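Local coordinates for protein polycyclic ketone monooxygenase (Myceliophthora thermophila, PDB 5MQ6) that inserts one oxygen atom next to the carbonyl of ketones, polycyclic ones above all, to give esters or lactones, using FAD and NADPH, at residues A55-D63 / A115-R126; I234-G242 / V452-L460. All coordinates share one frame; numbering follows the deposited sequence.

Interaction 1. Residues A55-D63 / A115-R126. With FAD (flavin-adenine dinucleotide), chain B.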
# COMPACT_ATOMS: atom_id res chain seq x y z
N ALA A 55 -21.79 -6.62 -2.10
CA ALA A 55 -21.67 -7.38 -0.86
C ALA A 55 -20.37 -8.12 -0.74
O ALA A 55 -20.00 -8.56 0.35
CB ALA A 55 -22.79 -8.37 -0.77
N LEU A 56 -19.70 -8.27 -1.88
CA LEU A 56 -18.37 -8.92 -1.89
C LEU A 56 -17.33 -8.11 -1.16
O LEU A 56 -16.33 -8.61 -0.78
CB LEU A 56 -17.89 -9.19 -3.33
CG LEU A 56 -18.79 -10.14 -4.16
CD1 LEU A 56 -18.41 -10.15 -5.65
CD2 LEU A 56 -18.86 -11.55 -3.55
N ALA A 57 -17.58 -6.84 -1.00
CA ALA A 57 -16.70 -5.99 -0.28
C ALA A 57 -16.84 -6.09 1.26
O ALA A 57 -16.03 -5.50 1.98
CB ALA A 57 -16.86 -4.56 -0.82
N GLU A 58 -17.81 -6.84 1.77
CA GLU A 58 -18.06 -6.84 3.20
C GLU A 58 -17.04 -7.64 3.91
O GLU A 58 -16.41 -8.51 3.33
CB GLU A 58 -19.49 -7.36 3.56
CG GLU A 58 -20.63 -6.45 3.04
CD GLU A 58 -20.67 -5.02 3.67
OE1 GLU A 58 -20.63 -4.88 4.94
OE2 GLU A 58 -20.75 -4.02 2.90
N ASP A 59 -16.94 -7.40 5.21
CA ASP A 59 -15.94 -8.00 6.10
C ASP A 59 -16.38 -9.41 6.42
O ASP A 59 -17.34 -9.55 7.11
CB ASP A 59 -15.90 -7.20 7.37
CG ASP A 59 -14.84 -7.67 8.35
OD1 ASP A 59 -14.35 -8.82 8.27
OD2 ASP A 59 -14.48 -6.83 9.23
N PRO A 60 -15.62 -10.44 5.97
CA PRO A 60 -16.00 -11.79 6.31
C PRO A 60 -15.67 -12.23 7.66
O PRO A 60 -16.04 -13.34 8.02
CB PRO A 60 -15.09 -12.66 5.40
CG PRO A 60 -14.37 -11.76 4.50
CD PRO A 60 -14.43 -10.39 5.11
N TRP A 61 -14.80 -11.51 8.36
CA TRP A 61 -14.21 -12.06 9.53
C TRP A 61 -14.83 -11.51 10.81
O TRP A 61 -14.56 -12.02 11.90
CB TRP A 61 -12.74 -11.67 9.55
CG TRP A 61 -12.11 -11.74 8.24
CD1 TRP A 61 -11.56 -10.71 7.50
CD2 TRP A 61 -11.98 -12.92 7.44
NE1 TRP A 61 -11.08 -11.19 6.31
CE2 TRP A 61 -11.32 -12.54 6.24
CE3 TRP A 61 -12.32 -14.27 7.64
CZ2 TRP A 61 -11.04 -13.46 5.21
CZ3 TRP A 61 -12.02 -15.19 6.61
CH2 TRP A 61 -11.39 -14.77 5.41
N VAL A 62 -15.57 -10.44 10.71
CA VAL A 62 -16.04 -9.75 11.96
C VAL A 62 -17.07 -10.55 12.76
O VAL A 62 -17.96 -11.12 12.22
CB VAL A 62 -16.53 -8.31 11.63
CG1 VAL A 62 -17.68 -8.28 10.63
CG2 VAL A 62 -16.83 -7.54 12.90
N ASP A 63 -16.88 -10.62 14.05
CA ASP A 63 -17.83 -11.21 14.95
C ASP A 63 -18.77 -10.11 15.50
O ASP A 63 -18.49 -9.49 16.52
CB ASP A 63 -17.04 -11.85 16.05
CG ASP A 63 -17.91 -12.58 17.02
OD1 ASP A 63 -19.19 -12.50 16.92
OD2 ASP A 63 -17.29 -13.21 17.93
N ALA A 115 -12.62 -1.89 9.33
CA ALA A 115 -12.40 -3.29 9.68
C ALA A 115 -13.05 -3.68 10.96
O ALA A 115 -13.32 -2.85 11.83
CB ALA A 115 -10.90 -3.60 9.79
N GLY A 116 -13.22 -4.98 11.15
CA GLY A 116 -13.83 -5.53 12.39
C GLY A 116 -12.89 -5.70 13.57
O GLY A 116 -13.29 -6.13 14.70
N GLY A 117 -11.64 -5.35 13.36
CA GLY A 117 -10.65 -5.49 14.40
C GLY A 117 -9.33 -4.87 13.93
O GLY A 117 -9.26 -4.29 12.86
N PHE A 118 -8.30 -5.02 14.75
CA PHE A 118 -6.99 -4.46 14.46
C PHE A 118 -6.31 -5.16 13.29
O PHE A 118 -6.58 -6.34 13.02
CB PHE A 118 -6.06 -4.54 15.67
CG PHE A 118 -6.52 -3.71 16.83
CD1 PHE A 118 -6.24 -2.35 16.84
CD2 PHE A 118 -7.19 -4.27 17.92
CE1 PHE A 118 -6.61 -1.53 17.87
CE2 PHE A 118 -7.56 -3.44 19.04
CZ PHE A 118 -7.27 -2.06 18.97
N GLY A 119 -5.42 -4.44 12.64
CA GLY A 119 -4.56 -5.07 11.65
C GLY A 119 -4.55 -4.46 10.25
O GLY A 119 -3.63 -4.69 9.53
N GLY A 120 -5.59 -3.69 9.89
CA GLY A 120 -5.71 -3.13 8.56
C GLY A 120 -5.59 -4.22 7.47
O GLY A 120 -6.35 -5.22 7.46
N THR A 121 -4.66 -4.00 6.55
CA THR A 121 -4.27 -5.01 5.59
C THR A 121 -4.35 -6.48 6.09
O THR A 121 -4.89 -7.34 5.38
CB THR A 121 -2.82 -4.73 5.13
OG1 THR A 121 -2.74 -3.43 4.49
CG2 THR A 121 -2.33 -5.79 4.14
N TRP A 122 -3.77 -6.71 7.27
CA TRP A 122 -3.66 -8.05 7.88
C TRP A 122 -4.97 -8.54 8.57
O TRP A 122 -5.05 -9.72 8.96
CB TRP A 122 -2.43 -8.13 8.84
CG TRP A 122 -1.22 -7.62 8.10
CD1 TRP A 122 -0.55 -6.50 8.33
CD2 TRP A 122 -0.68 -8.17 6.89
NE1 TRP A 122 0.42 -6.28 7.34
CE2 TRP A 122 0.36 -7.30 6.46
CE3 TRP A 122 -0.98 -9.29 6.12
CZ2 TRP A 122 1.10 -7.53 5.31
CZ3 TRP A 122 -0.20 -9.54 4.99
CH2 TRP A 122 0.82 -8.65 4.59
N TRP A 123 -5.91 -7.62 8.76
CA TRP A 123 -7.28 -7.95 9.17
C TRP A 123 -8.04 -8.43 7.92
O TRP A 123 -8.65 -9.45 7.94
CB TRP A 123 -8.06 -6.74 9.78
CG TRP A 123 -9.45 -7.09 9.99
CD1 TRP A 123 -10.48 -6.97 9.08
CD2 TRP A 123 -10.01 -7.75 11.15
NE1 TRP A 123 -11.62 -7.54 9.62
CE2 TRP A 123 -11.37 -8.04 10.86
CE3 TRP A 123 -9.50 -8.16 12.35
CZ2 TRP A 123 -12.25 -8.62 11.79
CZ3 TRP A 123 -10.38 -8.75 13.31
CH2 TRP A 123 -11.74 -9.00 12.99
N TRP A 124 -8.02 -7.64 6.86
CA TRP A 124 -8.85 -7.92 5.69
C TRP A 124 -8.40 -9.11 4.83
O TRP A 124 -9.19 -9.94 4.45
CB TRP A 124 -8.92 -6.70 4.84
CG TRP A 124 -9.56 -5.48 5.42
CD1 TRP A 124 -8.94 -4.36 5.80
CD2 TRP A 124 -10.98 -5.18 5.50
NE1 TRP A 124 -9.84 -3.41 6.19
CE2 TRP A 124 -11.10 -3.89 6.00
CE3 TRP A 124 -12.12 -5.89 5.24
CZ2 TRP A 124 -12.33 -3.30 6.26
CZ3 TRP A 124 -13.36 -5.29 5.47
CH2 TRP A 124 -13.44 -4.01 5.97
N ASN A 125 -7.11 -9.19 4.57
CA ASN A 125 -6.53 -10.16 3.67
C ASN A 125 -6.13 -11.32 4.48
O ASN A 125 -5.26 -11.24 5.41
CB ASN A 125 -5.33 -9.56 2.93
CG ASN A 125 -5.71 -8.33 2.13
OD1 ASN A 125 -6.25 -8.44 1.07
ND2 ASN A 125 -5.43 -7.13 2.65
N ARG A 126 -6.78 -12.45 4.20
CA ARG A 126 -6.39 -13.69 4.87
C ARG A 126 -6.45 -14.87 3.88
O ARG A 126 -6.71 -16.00 4.27
CB ARG A 126 -7.30 -13.94 6.10
CG ARG A 126 -7.65 -12.72 6.96
CD ARG A 126 -8.29 -13.20 8.24
NE ARG A 126 -8.79 -12.05 8.98
CZ ARG A 126 -9.21 -12.07 10.25
NH1 ARG A 126 -9.21 -13.18 10.94
NH2 ARG A 126 -9.67 -10.94 10.83
PA FAD B . -3.84 -0.26 6.28
O1A FAD B . -4.44 -0.23 4.91
O2A FAD B . -3.13 -1.50 6.79
O5B FAD B . -4.99 0.09 7.33
C5B FAD B . -5.82 1.18 7.11
C4B FAD B . -7.21 0.83 7.60
O4B FAD B . -7.98 2.05 7.56
C3B FAD B . -7.98 -0.20 6.77
O3B FAD B . -8.61 -1.12 7.61
C2B FAD B . -9.00 0.62 6.03
O2B FAD B . -10.17 -0.10 5.74
C1B FAD B . -9.24 1.74 7.02
N9A FAD B . -9.84 2.91 6.42
C8A FAD B . -9.38 3.58 5.32
N7A FAD B . -10.23 4.57 5.07
C5A FAD B . -11.25 4.56 5.95
C6A FAD B . -12.43 5.40 6.18
N6A FAD B . -12.81 6.42 5.45
N1A FAD B . -13.12 5.05 7.24
C2A FAD B . -12.82 3.99 8.03
N3A FAD B . -11.79 3.18 7.90
C4A FAD B . -10.99 3.44 6.83
N1 FAD B . 3.73 -3.49 2.31
C2 FAD B . 5.03 -3.78 2.67
O2 FAD B . 5.81 -2.88 2.94
N3 FAD B . 5.46 -5.04 2.72
C4 FAD B . 4.62 -6.05 2.42
O4 FAD B . 5.07 -7.19 2.49
C4X FAD B . 3.22 -5.85 2.02
N5 FAD B . 2.34 -6.85 1.68
C5X FAD B . 1.07 -6.51 1.34
C6 FAD B . 0.10 -7.56 0.95
C7 FAD B . -1.25 -7.08 0.59
C7M FAD B . -2.32 -8.06 0.19
C8 FAD B . -1.62 -5.64 0.58
C8M FAD B . -3.02 -5.13 0.21
C9 FAD B . -0.68 -4.69 0.93
C9A FAD B . 0.64 -5.07 1.31
N10 FAD B . 1.55 -4.06 1.63
C10 FAD B . 2.84 -4.44 2.02
C1' FAD B . 1.18 -2.63 1.69
C2' FAD B . 0.43 -2.44 3.08
O2' FAD B . -0.83 -1.79 2.84
C3' FAD B . 1.25 -1.68 4.17
O3' FAD B . 2.46 -2.40 4.43
C4' FAD B . 0.62 -1.54 5.58
O4' FAD B . -0.09 -2.77 6.08
C5' FAD B . -0.32 -0.32 5.62
O5' FAD B . -0.55 -0.00 7.02
P FAD B . -1.59 1.23 7.22
O1P FAD B . -2.08 1.08 8.71
O2P FAD B . -0.88 2.48 6.68
O3P FAD B . -2.81 0.96 6.15
O HOH W 1 -14.33 -9.30 15.53

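Interaction 2. Residues I234-G242 / V452-L460. With NDP (NADPH dihydro-nicotinamide-adenine-dinucleotide phosphate), chain C.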
# COMPACT_ATOMS: atom_id res chain seq x y z
N ILE A 234 -15.63 -5.61 -16.56
CA ILE A 234 -15.74 -6.66 -17.58
C ILE A 234 -17.22 -6.81 -17.96
O ILE A 234 -17.99 -7.30 -17.13
CB ILE A 234 -15.21 -8.01 -17.08
CG1 ILE A 234 -13.66 -7.94 -16.83
CG2 ILE A 234 -15.57 -9.15 -18.07
CD1 ILE A 234 -13.12 -9.17 -16.10
N PRO A 235 -17.61 -6.48 -19.20
CA PRO A 235 -19.03 -6.59 -19.61
C PRO A 235 -19.67 -7.90 -19.19
O PRO A 235 -19.11 -8.96 -19.47
CB PRO A 235 -18.95 -6.49 -21.13
CG PRO A 235 -17.86 -5.53 -21.30
CD PRO A 235 -16.81 -5.99 -20.33
N GLY A 236 -20.79 -7.81 -18.50
CA GLY A 236 -21.56 -8.98 -18.13
C GLY A 236 -21.02 -9.75 -16.97
O GLY A 236 -21.45 -10.88 -16.73
N LEU A 237 -20.09 -9.16 -16.22
CA LEU A 237 -19.50 -9.88 -15.05
C LEU A 237 -20.54 -10.15 -13.96
O LEU A 237 -20.55 -11.19 -13.29
CB LEU A 237 -18.29 -9.10 -14.49
CG LEU A 237 -17.42 -9.81 -13.43
CD1 LEU A 237 -16.81 -11.15 -13.91
CD2 LEU A 237 -16.31 -8.86 -12.92
N GLU A 238 -21.42 -9.18 -13.77
CA GLU A 238 -22.56 -9.30 -12.87
C GLU A 238 -23.32 -10.62 -13.04
O GLU A 238 -23.80 -11.17 -12.06
CB GLU A 238 -23.48 -8.12 -13.13
CG GLU A 238 -23.86 -7.97 -14.61
CD GLU A 238 -23.65 -6.56 -15.14
OE1 GLU A 238 -24.10 -5.62 -14.45
OE2 GLU A 238 -23.04 -6.39 -16.24
N THR A 239 -23.36 -11.13 -14.27
CA THR A 239 -24.19 -12.29 -14.71
C THR A 239 -23.58 -13.67 -14.46
O THR A 239 -24.31 -14.68 -14.45
CB THR A 239 -24.49 -12.26 -16.23
OG1 THR A 239 -23.36 -12.76 -16.96
CG2 THR A 239 -24.80 -10.88 -16.73
N PHE A 240 -22.25 -13.76 -14.32
CA PHE A 240 -21.63 -15.04 -13.97
C PHE A 240 -22.38 -15.67 -12.81
O PHE A 240 -22.59 -15.04 -11.79
CB PHE A 240 -20.14 -14.89 -13.60
CG PHE A 240 -19.51 -16.17 -13.17
CD1 PHE A 240 -19.20 -17.16 -14.11
CD2 PHE A 240 -19.25 -16.44 -11.81
CE1 PHE A 240 -18.65 -18.38 -13.71
CE2 PHE A 240 -18.67 -17.66 -11.41
CZ PHE A 240 -18.38 -18.64 -12.36
N THR A 241 -22.80 -16.92 -12.93
CA THR A 241 -23.70 -17.47 -11.91
C THR A 241 -23.02 -18.28 -10.82
O THR A 241 -23.64 -18.61 -9.84
CB THR A 241 -24.79 -18.32 -12.57
OG1 THR A 241 -24.25 -19.59 -12.95
CG2 THR A 241 -25.31 -17.63 -13.78
N GLY A 242 -21.76 -18.63 -10.97
CA GLY A 242 -21.05 -19.35 -9.89
C GLY A 242 -20.56 -18.41 -8.77
O GLY A 242 -20.61 -17.18 -8.92
N VAL A 452 -9.53 -9.57 -19.93
CA VAL A 452 -10.69 -10.40 -20.22
C VAL A 452 -11.80 -9.61 -20.97
O VAL A 452 -12.11 -8.47 -20.66
CB VAL A 452 -11.22 -11.05 -18.94
CG1 VAL A 452 -12.50 -11.84 -19.19
CG2 VAL A 452 -10.18 -11.97 -18.37
N ASP A 453 -12.39 -10.24 -21.98
CA ASP A 453 -13.27 -9.57 -22.92
C ASP A 453 -14.65 -9.30 -22.36
O ASP A 453 -15.22 -8.20 -22.51
CB ASP A 453 -13.40 -10.43 -24.18
CG ASP A 453 -12.22 -10.25 -25.14
OD1 ASP A 453 -11.62 -9.13 -25.13
OD2 ASP A 453 -11.93 -11.23 -25.92
N ALA A 454 -15.21 -10.33 -21.76
CA ALA A 454 -16.57 -10.29 -21.32
C ALA A 454 -16.75 -11.46 -20.38
O ALA A 454 -15.86 -12.33 -20.27
CB ALA A 454 -17.50 -10.41 -22.53
N ALA A 455 -17.88 -11.48 -19.69
CA ALA A 455 -18.30 -12.65 -18.95
C ALA A 455 -19.70 -13.01 -19.33
O ALA A 455 -20.42 -12.19 -19.91
CB ALA A 455 -18.26 -12.41 -17.46
N ASN A 456 -20.07 -14.21 -18.95
CA ASN A 456 -21.43 -14.66 -19.08
C ASN A 456 -21.73 -15.68 -17.98
O ASN A 456 -20.87 -16.03 -17.17
CB ASN A 456 -21.75 -15.14 -20.49
CG ASN A 456 -20.86 -16.26 -20.98
OD1 ASN A 456 -20.69 -17.30 -20.35
ND2 ASN A 456 -20.36 -16.07 -22.17
N PRO A 457 -22.96 -16.16 -17.94
CA PRO A 457 -23.36 -17.02 -16.85
C PRO A 457 -22.51 -18.19 -16.52
O PRO A 457 -22.45 -18.51 -15.36
CB PRO A 457 -24.74 -17.48 -17.29
CG PRO A 457 -25.28 -16.23 -17.88
CD PRO A 457 -24.13 -15.58 -18.59
N SER A 458 -21.89 -18.82 -17.49
CA SER A 458 -21.06 -19.98 -17.20
C SER A 458 -19.57 -19.65 -17.11
O SER A 458 -18.81 -20.43 -16.57
CB SER A 458 -21.32 -21.11 -18.22
OG SER A 458 -20.72 -20.89 -19.49
N GLY A 459 -19.16 -18.51 -17.65
CA GLY A 459 -17.76 -18.14 -17.51
C GLY A 459 -17.28 -16.86 -18.15
O GLY A 459 -17.99 -15.89 -18.16
N LEU A 460 -16.05 -16.89 -18.68
CA LEU A 460 -15.42 -15.72 -19.33
C LEU A 460 -15.17 -15.97 -20.81
O LEU A 460 -15.02 -17.11 -21.25
CB LEU A 460 -14.07 -15.39 -18.66
CG LEU A 460 -13.92 -14.83 -17.24
CD1 LEU A 460 -14.96 -13.75 -16.98
CD2 LEU A 460 -14.02 -15.89 -16.18
PA NDP C . -2.56 -5.81 -8.48
O1A NDP C . -3.33 -4.49 -8.79
O2A NDP C . -1.07 -5.86 -8.25
O5B NDP C . -3.01 -6.88 -9.59
C5B NDP C . -4.29 -6.88 -10.19
C4B NDP C . -4.14 -7.84 -11.35
O4B NDP C . -5.39 -7.93 -12.08
C3B NDP C . -3.05 -7.39 -12.32
O3B NDP C . -2.18 -8.50 -12.61
C2B NDP C . -3.88 -6.89 -13.47
O2B NDP C . -3.19 -6.88 -14.76
C1B NDP C . -5.08 -7.81 -13.44
N9A NDP C . -6.19 -7.26 -14.21
C8A NDP C . -6.77 -6.02 -14.10
N7A NDP C . -7.75 -5.86 -15.01
C5A NDP C . -7.76 -7.03 -15.69
C6A NDP C . -8.53 -7.53 -16.82
N6A NDP C . -9.46 -6.74 -17.34
N1A NDP C . -8.27 -8.78 -17.26
C2A NDP C . -7.30 -9.59 -16.72
N3A NDP C . -6.52 -9.21 -15.69
C4A NDP C . -6.74 -7.95 -15.17
O3 NDP C . -3.16 -6.49 -7.17
PN NDP C . -2.53 -7.59 -6.12
O1N NDP C . -3.68 -7.86 -5.10
O2N NDP C . -1.96 -8.79 -6.83
O5D NDP C . -1.31 -6.81 -5.39
C5D NDP C . -1.58 -5.50 -4.80
C4D NDP C . -0.46 -5.06 -3.87
O4D NDP C . -0.46 -5.87 -2.67
C3D NDP C . 0.90 -5.42 -4.48
O3D NDP C . 1.30 -4.67 -5.69
C2D NDP C . 1.81 -5.45 -3.23
O2D NDP C . 2.14 -4.10 -2.79
C1D NDP C . 0.92 -6.25 -2.27
P2B NDP C . -2.39 -5.54 -15.21
O1X NDP C . -3.36 -4.39 -14.91
O2X NDP C . -2.18 -5.61 -16.71
O3X NDP C . -1.03 -5.57 -14.49

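Interaction 1. Residues A55-D63 / A115-R126
The indole of Trp61 lies under the extended side chain of Arg126 and reaches the end of helix 121-124 with its N-H. Over one ring face the guanidinium is nearly flat on the indole, planes 23° apart, with CZ 3.9 Å from the centroid of the five-membered ring, a cation-pi stack; Arg126 CD sits over the same ring in a CH-pi contact. Pro60 CB covers the opposite face. In the ring plane, Trp61 NE1 donates to Trp124 O at 2.9 Å, meeting that oxygen from above the carbonyl plane. The arginine is held in turn by its own NE, which gives a straight bond of 2.8 Å to Trp123 O. Trp61 also turns an edge to the face of Trp123, planes at 77°.

With CG anti to the backbone N (chi1 172°), the Trp123 indole reaches the 55-63 loop, and its NE1 donates to Asp59 OD2 at 3.0 Å from the syn side, well out of the carboxylate plane. Asp59 OD1 takes the backbone N of Trp61 at 2.7 Å in an Asx turn, and OD2 has a weak second donor in Gly116 N. Asp59 CB touches Trp124 CZ3 at 3.7 Å; the NE1 edge of that indole serves the cofactor, donating to FAD O3B at 3.0 Å. Thr121 N holds the FAD phosphate oxygen O2A.

The loop thus satisfies both a helix-end carbonyl and a buried indole N-H, and its carboxylate, met by N-H donors at both oxygens, is probably stabilised as an anion next to Trp124, which binds the ribose of the FAD adenosine.

Interaction 2. Residues I234-G242 / V452-L460
Ile234 branches over the start of strand 454-456. Its CB sends CG2, anti to the backbone N, down onto the peptide between Ala454 and Ala455, 3.5 Å from Ala454 C; CG1 passes near Val452 O, and the terminal CD1 ends 3.9 Å from Val452 CB. Cut back to alanine, the position would lose CG2 and CD1, which is likely to leave a gap over the Ala454-Ala455 peptide and Val452 without this apolar partner. The next carbonyl secures the backbone: Pro235 O accepts from Ala455 N at 2.8 Å, nearly along the C=O axis. Ala455 CB then packs against Leu237 CA at 3.7 Å. Farther on, Pro457 O receives two donors from one residue, Thr241 N at 2.9 Å and Thr241 OG1 at 3.2 Å, while the Phe240 ring brings its edge to Ser458 O. Thr239 OG1, bonded to Gly236 O of its own loop, lies against Pro457 CD. On the cofactor side Val452 N donates to NDP N1A at 3.1 Å. A type II turn from Ile234 to Leu237 is therefore docked along a beta hairpin, whose first strand enters through a classic beta bulge at Asp453 and Ala454, beside the adenine site of NADPH.

In the fold
Both contacts are partly buried and each stands beside a different dinucleotide: 115-126 carries residues that bind FAD, whereas 452-460 begins with the valine at the NADPH adenine. Their centres are 26 Å apart, with nearest atoms about 8 Å apart, and they share no helix or strand. Interaction 1, nearer the middle of the chain, ties the loop between helices 51-54 and 64-68 to helix 121-124 and the loop residues flanking it through an edge-to-face indole pair, a guanidinium stacked on an indole, and a carboxylate taking N-H bonds. Interaction 2 lies farther out, with several exposed residues along its border, and joins the loop leading into strand 244-246 to a hairpin mostly by backbone hydrogen bonds and small apolar contacts.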